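Local structure of MdbA protein (Corynebacterium diphtheriae, 5C00) at residues D18-G26 with P68-G76. The protein is a thiol-disulfide oxidoreductase of the DsbA family that probably forms disulfide bonds in exported proteins, and is essential for viability, pilus assembly, toxin production and virulence. Residues are numbered along the deposited sequence; the frame is centred on the assembly and turned at random.
Sequences DKESVSFTG and PMTKAIENG
Phe24 and Glu74 meet where the N-terminal arm of this thioredoxin-fold, DsbA-like protein crosses the last turns of helix 56-74, just before the arm enters edge strand 25-29. Thr70 and Ile73 complete the helix surface that receives the ring. Tucked over its own backbone (chi1 55°), Phe24 swings its ring toward the helix, and chi2 presents the CD2-CE2 edge: Thr70 CG2 lies in the ring plane, 3.7 Å from CE2, and Glu74 CG sits near that plane, 4.0 Å from CD2. Ile73 CG2 packs obliquely against the root of the side chain, 3.7 Å from Phe24 CB. Val22 CB lies above one ring face, near its margin, while Leu35 of strand 32-36 touches both Phe24 and Ile73.

Glu74 is fixed from two directions. Straightening past CG, its chain carries the carboxylate to the arm, where Ser23 N donates to OE2 at 2.9 Å, nearly straight (162°), on the anti side and 28° out of the carboxylate plane. The other oxygen, OE1, accepts a hydrogen bond, part of a salt bridge, from Lys71 NZ on its syn side; this positive neighbour would probably favour the ionised carboxylate. Glu20, whose OE1 is bonded by Trp117 NE1, joins through water: one water oxygen lies 2.9 Å from both Glu20 OE2 and Ser21 O, and accepts from Lys71 NZ at 2.7 Å.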
loop_
_atom_site.group_PDB
_atom_site.type_symbol
_atom_site.label_atom_id
_atom_site.label_comp_id
_atom_site.label_asym_id
_atom_site.label_seq_id
_atom_site.Cartn_x
_atom_site.Cartn_y
_atom_site.Cartn_z
ATOM N N ASP A 18 -11.828 11.795 -6.153
ATOM C CA ASP A 18 -10.975 12.747 -5.443
ATOM C C ASP A 18 -9.497 12.265 -5.441
ATOM O O ASP A 18 -9.228 11.066 -5.243
ATOM C CB ASP A 18 -11.492 12.980 -4.043
ATOM C CG ASP A 18 -10.714 14.070 -3.325
ATOM O OD1 ASP A 18 -10.355 15.118 -3.968
ATOM O OD2 ASP A 18 -10.447 13.870 -2.129
ATOM N N LYS A 19 -8.573 13.199 -5.701
ATOM C CA LYS A 19 -7.154 12.924 -5.908
ATOM C C LYS A 19 -6.257 13.938 -5.191
ATOM O O LYS A 19 -6.079 15.065 -5.689
ATOM C CB LYS A 19 -6.856 12.996 -7.390
ATOM C CG LYS A 19 -6.746 11.670 -8.124
ATOM C CD LYS A 19 -5.294 11.369 -8.555
ATOM C CE LYS A 19 -5.068 11.438 -10.059
ATOM N NZ LYS A 19 -3.847 10.645 -10.460
ATOM N N GLU A 20 -5.664 13.506 -4.082
ATOM C CA GLU A 20 -4.775 14.327 -3.264
ATOM C C GLU A 20 -3.468 14.480 -4.013
ATOM O O GLU A 20 -2.992 13.547 -4.632
ATOM C CB GLU A 20 -4.549 13.672 -1.892
ATOM C CG GLU A 20 -3.359 14.191 -1.083
ATOM C CD GLU A 20 -3.175 13.483 0.258
ATOM O OE1 GLU A 20 -3.709 12.356 0.459
ATOM O OE2 GLU A 20 -2.471 14.046 1.128
ATOM N N SER A 21 -2.908 15.682 -3.968
ATOM C CA SER A 21 -1.626 15.968 -4.561
ATOM C C SER A 21 -0.552 15.506 -3.568
ATOM O O SER A 21 -0.677 15.800 -2.403
ATOM C CB SER A 21 -1.521 17.466 -4.736
ATOM O OG SER A 21 -0.267 17.836 -5.214
ATOM N N VAL A 22 0.521 14.885 -4.048
ATOM C CA VAL A 22 1.626 14.481 -3.161
ATOM C C VAL A 22 2.895 14.823 -3.895
ATOM O O VAL A 22 2.910 14.819 -5.117
ATOM C CB VAL A 22 1.612 12.973 -2.843
ATOM C CG1 VAL A 22 0.363 12.606 -2.036
ATOM C CG2 VAL A 22 1.711 12.140 -4.120
ATOM N N SER A 23 3.929 15.194 -3.163
ATOM C CA SER A 23 5.160 15.608 -3.818
ATOM C C SER A 23 6.285 14.589 -3.659
ATOM O O SER A 23 7.412 14.861 -4.092
ATOM C CB SER A 23 5.613 16.926 -3.266
ATOM O OG SER A 23 5.779 16.822 -1.855
ATOM N N PHE A 24 6.015 13.445 -3.041
ATOM C CA PHE A 24 7.033 12.422 -2.845
ATOM C C PHE A 24 7.159 11.561 -4.080
ATOM O O PHE A 24 6.323 11.625 -4.985
ATOM C CB PHE A 24 6.784 11.594 -1.564
ATOM C CG PHE A 24 5.431 10.940 -1.474
ATOM C CD1 PHE A 24 5.111 9.845 -2.268
ATOM C CD2 PHE A 24 4.465 11.409 -0.596
ATOM C CE1 PHE A 24 3.863 9.223 -2.179
ATOM C CE2 PHE A 24 3.224 10.779 -0.503
ATOM C CZ PHE A 24 2.923 9.704 -1.302
ATOM N N THR A 25 8.198 10.743 -4.120
ATOM C CA THR A 25 8.349 9.754 -5.187
ATOM C C THR A 25 8.446 8.363 -4.521
ATOM O O THR A 25 8.142 8.175 -3.307
ATOM C CB THR A 25 9.583 10.104 -6.095
ATOM O OG1 THR A 25 9.668 9.214 -7.213
ATOM C CG2 THR A 25 10.842 10.030 -5.320
ATOM N N GLY A 26 8.867 7.367 -5.280
ATOM C CA GLY A 26 8.904 6.028 -4.727
ATOM C C GLY A 26 9.750 5.081 -5.537
ATOM O O GLY A 26 10.245 5.445 -6.588
ATOM N N PRO A 68 -0.174 12.662 8.508
ATOM C CA PRO A 68 1.127 13.013 9.052
ATOM C C PRO A 68 2.259 12.253 8.408
ATOM O O PRO A 68 3.337 12.845 8.203
ATOM C CB PRO A 68 1.037 12.643 10.533
ATOM C CG PRO A 68 -0.384 12.388 10.810
ATOM C CD PRO A 68 -1.131 12.257 9.539
HETATM N N MSE A 69 2.030 10.989 8.048
HETATM C CA MSE A 69 3.074 10.191 7.374
HETATM C C MSE A 69 3.459 10.873 6.089
HETATM O O MSE A 69 4.643 10.984 5.806
HETATM C CB MSE A 69 2.610 8.754 7.101
HETATM C CG MSE A 69 3.692 7.916 6.402
HETATM SE SE MSE A 69 3.008 6.130 5.981
HETATM C CE MSE A 69 1.947 6.721 4.477
ATOM N N THR A 70 2.485 11.273 5.271
ATOM C CA THR A 70 2.759 11.967 4.007
ATOM C C THR A 70 3.636 13.208 4.239
ATOM O O THR A 70 4.588 13.444 3.544
ATOM C CB THR A 70 1.440 12.379 3.313
ATOM O OG1 THR A 70 0.603 11.236 3.151
ATOM C CG2 THR A 70 1.699 13.002 1.970
ATOM N N LYS A 71 3.286 14.003 5.241
ATOM C CA LYS A 71 4.071 15.212 5.530
ATOM C C LYS A 71 5.503 14.913 5.906
ATOM O O LYS A 71 6.422 15.597 5.480
ATOM C CB LYS A 71 3.423 16.072 6.616
ATOM C CG LYS A 71 2.019 16.546 6.276
ATOM C CD LYS A 71 1.915 17.249 4.916
ATOM C CE LYS A 71 1.190 16.431 3.853
ATOM N NZ LYS A 71 0.833 17.139 2.572
ATOM N N ALA A 72 5.698 13.872 6.688
ATOM C CA ALA A 72 7.019 13.502 7.152
ATOM C C ALA A 72 7.867 12.952 6.020
ATOM O O ALA A 72 9.079 13.177 5.968
ATOM C CB ALA A 72 6.898 12.478 8.287
ATOM N N ILE A 73 7.222 12.214 5.127
ATOM C CA ILE A 73 7.859 11.735 3.915
ATOM C C ILE A 73 8.202 12.947 3.060
ATOM O O ILE A 73 9.326 13.069 2.623
ATOM C CB ILE A 73 6.981 10.760 3.090
ATOM C CG1 ILE A 73 6.671 9.467 3.854
ATOM C CG2 ILE A 73 7.669 10.408 1.802
ATOM C CD1 ILE A 73 5.525 8.677 3.232
ATOM N N GLU A 74 7.262 13.855 2.826
ATOM C CA GLU A 74 7.567 14.986 1.921
ATOM C C GLU A 74 8.683 15.875 2.488
ATOM O O GLU A 74 9.469 16.422 1.725
ATOM C CB GLU A 74 6.297 15.793 1.600
ATOM C CG GLU A 74 5.345 15.052 0.713
ATOM C CD GLU A 74 3.971 15.701 0.595
ATOM O OE1 GLU A 74 3.607 16.414 1.532
ATOM O OE2 GLU A 74 3.234 15.437 -0.402
ATOM N N ASN A 75 8.781 15.967 3.824
ATOM C CA ASN A 75 9.866 16.670 4.535
ATOM C C ASN A 75 11.227 16.012 4.504
ATOM O O ASN A 75 12.237 16.612 4.909
ATOM C CB ASN A 75 9.539 16.756 6.014
ATOM C CG ASN A 75 8.491 17.763 6.300
ATOM O OD1 ASN A 75 8.114 18.528 5.419
ATOM N ND2 ASN A 75 8.008 17.781 7.541
ATOM N N GLY A 76 11.291 14.760 4.063
ATOM C CA GLY A 76 12.565 14.047 4.003
ATOM C C GLY A 76 13.004 13.410 5.323
ATOM O O GLY A 76 14.132 12.905 5.422
HETATM O O HOH W 1 -0.116 15.691 0.458
#